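Local coordinates for adapter protein MecA 2 (Bacillus subtilis, PDB 3JTN) that targets unfolded and aggregated proteins, and the competence factor ComK, to the ClpC protease, binding ClpC through the C-terminal domain described here, at residues A[18-23]-A[39-44]. Residues are numbered along the deposited sequence; the frame is centred on the assembly and turned at random.
Sequences ESLQRI and LSLEDL
Leu20, near the C-terminal end of helix 10-22, meets Leu39 and Leu41 of strand 36-41 in the hydrophobic core of this alpha+beta domain, the C-terminal domain of MecA 2, where helices pack on an antiparallel sheet. The contact is wholly apolar, and no hydrogen bond crosses between 18-23 and 39-44. Polar bonds lie around it: the backbones of Leu39 and Leu41 hydrogen-bond to those of Tyr5 and Ile3 in the antiparallel neighbour 3-7, and Ser19 OG bonds to Tyr59 OH beside the helix. Val55, Leu56 and Val52 of helix 49-59 pack on Leu20, Leu39 and Leu41 respectively, Val83 of helix 82-87 also touches Leu20, and all three leucines are buried. Being two apart on the strand, Leu39 and Leu41 both send their side chains toward the helix, while Ser40 between them faces the other way. One methyl on the helix side does the work: CD1 of Leu20 comes tip to tip against CD2 of Leu39 at 3.8 Å. Leu39 holds CG anti to the backbone N (chi1 180°) and Leu41 anti to the carbonyl carbon (chi1 -68°), yet both end with methyls at that one carbon. At Leu41 both methyls approach Leu20 CD1, with CD1 and CD2 each 4.1 Å from it.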
loop_
_atom_site.group_PDB
_atom_site.type_symbol
_atom_site.label_atom_id
_atom_site.label_comp_id
_atom_site.label_asym_id
_atom_site.label_seq_id
_atom_site.Cartn_x
_atom_site.Cartn_y
_atom_site.Cartn_z
ATOM N N GLU A 18 9.819 -3.023 1.212
ATOM C CA GLU A 18 11.137 -3.378 0.699
ATOM C C GLU A 18 11.039 -3.766 -0.765
ATOM O O GLU A 18 11.888 -3.401 -1.578
ATOM C CB GLU A 18 11.749 -4.531 1.508
ATOM C CG GLU A 18 13.098 -5.005 0.976
ATOM C CD GLU A 18 14.034 -3.853 0.625
ATOM O OE1 GLU A 18 14.415 -3.728 -0.563
ATOM O OE2 GLU A 18 14.380 -3.068 1.536
ATOM N N SER A 19 9.989 -4.499 -1.107
ATOM C CA SER A 19 9.832 -4.963 -2.476
ATOM C C SER A 19 9.446 -3.770 -3.347
ATOM O O SER A 19 10.018 -3.571 -4.412
ATOM C CB SER A 19 8.777 -6.062 -2.566
ATOM O OG SER A 19 9.230 -7.237 -1.928
ATOM N N LEU A 20 8.502 -2.960 -2.873
ATOM C CA LEU A 20 8.074 -1.786 -3.642
ATOM C C LEU A 20 9.235 -0.823 -3.906
ATOM O O LEU A 20 9.395 -0.319 -5.018
ATOM C CB LEU A 20 6.915 -1.062 -2.953
ATOM C CG LEU A 20 5.614 -1.843 -2.755
ATOM C CD1 LEU A 20 4.505 -0.896 -2.358
ATOM C CD2 LEU A 20 5.246 -2.597 -4.009
ATOM N N GLN A 21 10.036 -0.559 -2.880
ATOM C CA GLN A 21 11.243 0.242 -3.050
ATOM C C GLN A 21 12.203 -0.420 -4.038
ATOM O O GLN A 21 12.842 0.252 -4.843
ATOM C CB GLN A 21 11.939 0.443 -1.709
ATOM C CG GLN A 21 13.265 1.163 -1.819
ATOM C CD GLN A 21 13.972 1.268 -0.483
ATOM O OE1 GLN A 21 13.926 2.310 0.170
ATOM N NE2 GLN A 21 14.619 0.185 -0.063
ATOM N N ARG A 22 12.299 -1.743 -3.979
ATOM C CA ARG A 22 13.132 -2.471 -4.919
ATOM C C ARG A 22 12.692 -2.120 -6.348
ATOM O O ARG A 22 13.528 -1.870 -7.214
ATOM C CB ARG A 22 13.004 -3.984 -4.697
ATOM C CG ARG A 22 14.281 -4.763 -4.952
ATOM C CD ARG A 22 14.012 -6.106 -5.632
ATOM N NE ARG A 22 14.135 -5.910 -7.066
ATOM C CZ ARG A 22 13.216 -6.209 -7.979
ATOM N NH1 ARG A 22 12.069 -6.796 -7.646
ATOM N NH2 ARG A 22 13.477 -5.929 -9.247
ATOM N N ILE A 23 11.381 -2.108 -6.591
ATOM C CA ILE A 23 10.889 -1.895 -7.950
ATOM C C ILE A 23 10.572 -0.430 -8.258
ATOM O O ILE A 23 9.753 -0.120 -9.132
ATOM C CB ILE A 23 9.715 -2.827 -8.305
ATOM C CG1 ILE A 23 8.442 -2.400 -7.598
ATOM C CG2 ILE A 23 10.074 -4.290 -7.949
ATOM C CD1 ILE A 23 7.268 -3.344 -7.831
ATOM N N LEU A 39 -3.144 -0.272 1.745
ATOM C CA LEU A 39 -2.229 0.501 0.943
ATOM C C LEU A 39 -2.899 0.808 -0.369
ATOM O O LEU A 39 -3.533 -0.053 -0.984
ATOM C CB LEU A 39 -0.933 -0.257 0.703
ATOM C CG LEU A 39 0.127 0.452 -0.136
ATOM C CD1 LEU A 39 0.868 1.497 0.660
ATOM C CD2 LEU A 39 1.099 -0.578 -0.652
ATOM N N SER A 40 -2.764 2.051 -0.787
ATOM C CA SER A 40 -3.281 2.477 -2.067
ATOM C C SER A 40 -2.073 2.936 -2.824
ATOM O O SER A 40 -1.231 3.642 -2.267
ATOM C CB SER A 40 -4.243 3.649 -1.889
ATOM O OG SER A 40 -4.417 4.333 -3.118
ATOM N N LEU A 41 -1.966 2.514 -4.076
ATOM C CA LEU A 41 -0.893 2.966 -4.944
ATOM C C LEU A 41 -1.536 3.646 -6.136
ATOM O O LEU A 41 -2.581 3.208 -6.620
ATOM C CB LEU A 41 -0.028 1.791 -5.419
ATOM C CG LEU A 41 0.836 1.053 -4.399
ATOM C CD1 LEU A 41 1.521 -0.115 -5.074
ATOM C CD2 LEU A 41 1.868 1.970 -3.754
ATOM N N GLU A 42 -0.912 4.719 -6.603
ATOM C CA GLU A 42 -1.436 5.480 -7.723
ATOM C C GLU A 42 -0.438 5.423 -8.869
ATOM O O GLU A 42 -0.816 5.261 -10.032
ATOM C CB GLU A 42 -1.677 6.934 -7.318
ATOM C CG GLU A 42 -0.398 7.738 -7.135
ATOM C CD GLU A 42 -0.547 9.196 -7.538
ATOM O OE1 GLU A 42 0.014 10.064 -6.832
ATOM O OE2 GLU A 42 -1.218 9.468 -8.560
ATOM N N ASP A 43 0.841 5.570 -8.538
ATOM C CA ASP A 43 1.888 5.498 -9.544
ATOM C C ASP A 43 2.585 4.155 -9.438
ATOM O O ASP A 43 3.074 3.779 -8.373
ATOM C CB ASP A 43 2.893 6.642 -9.393
ATOM C CG ASP A 43 3.778 6.802 -10.618
ATOM O OD1 ASP A 43 3.706 5.947 -11.529
ATOM O OD2 ASP A 43 4.544 7.786 -10.676
ATOM N N LEU A 44 2.605 3.429 -10.545
ATOM C CA LEU A 44 3.246 2.119 -10.596
ATOM C C LEU A 44 4.654 2.179 -11.192
ATOM O O LEU A 44 5.203 1.166 -11.618
ATOM C CB LEU A 44 2.373 1.139 -11.382
ATOM C CG LEU A 44 0.978 0.922 -10.798
ATOM C CD1 LEU A 44 -0.006 1.894 -11.412
ATOM C CD2 LEU A 44 0.530 -0.490 -11.039
#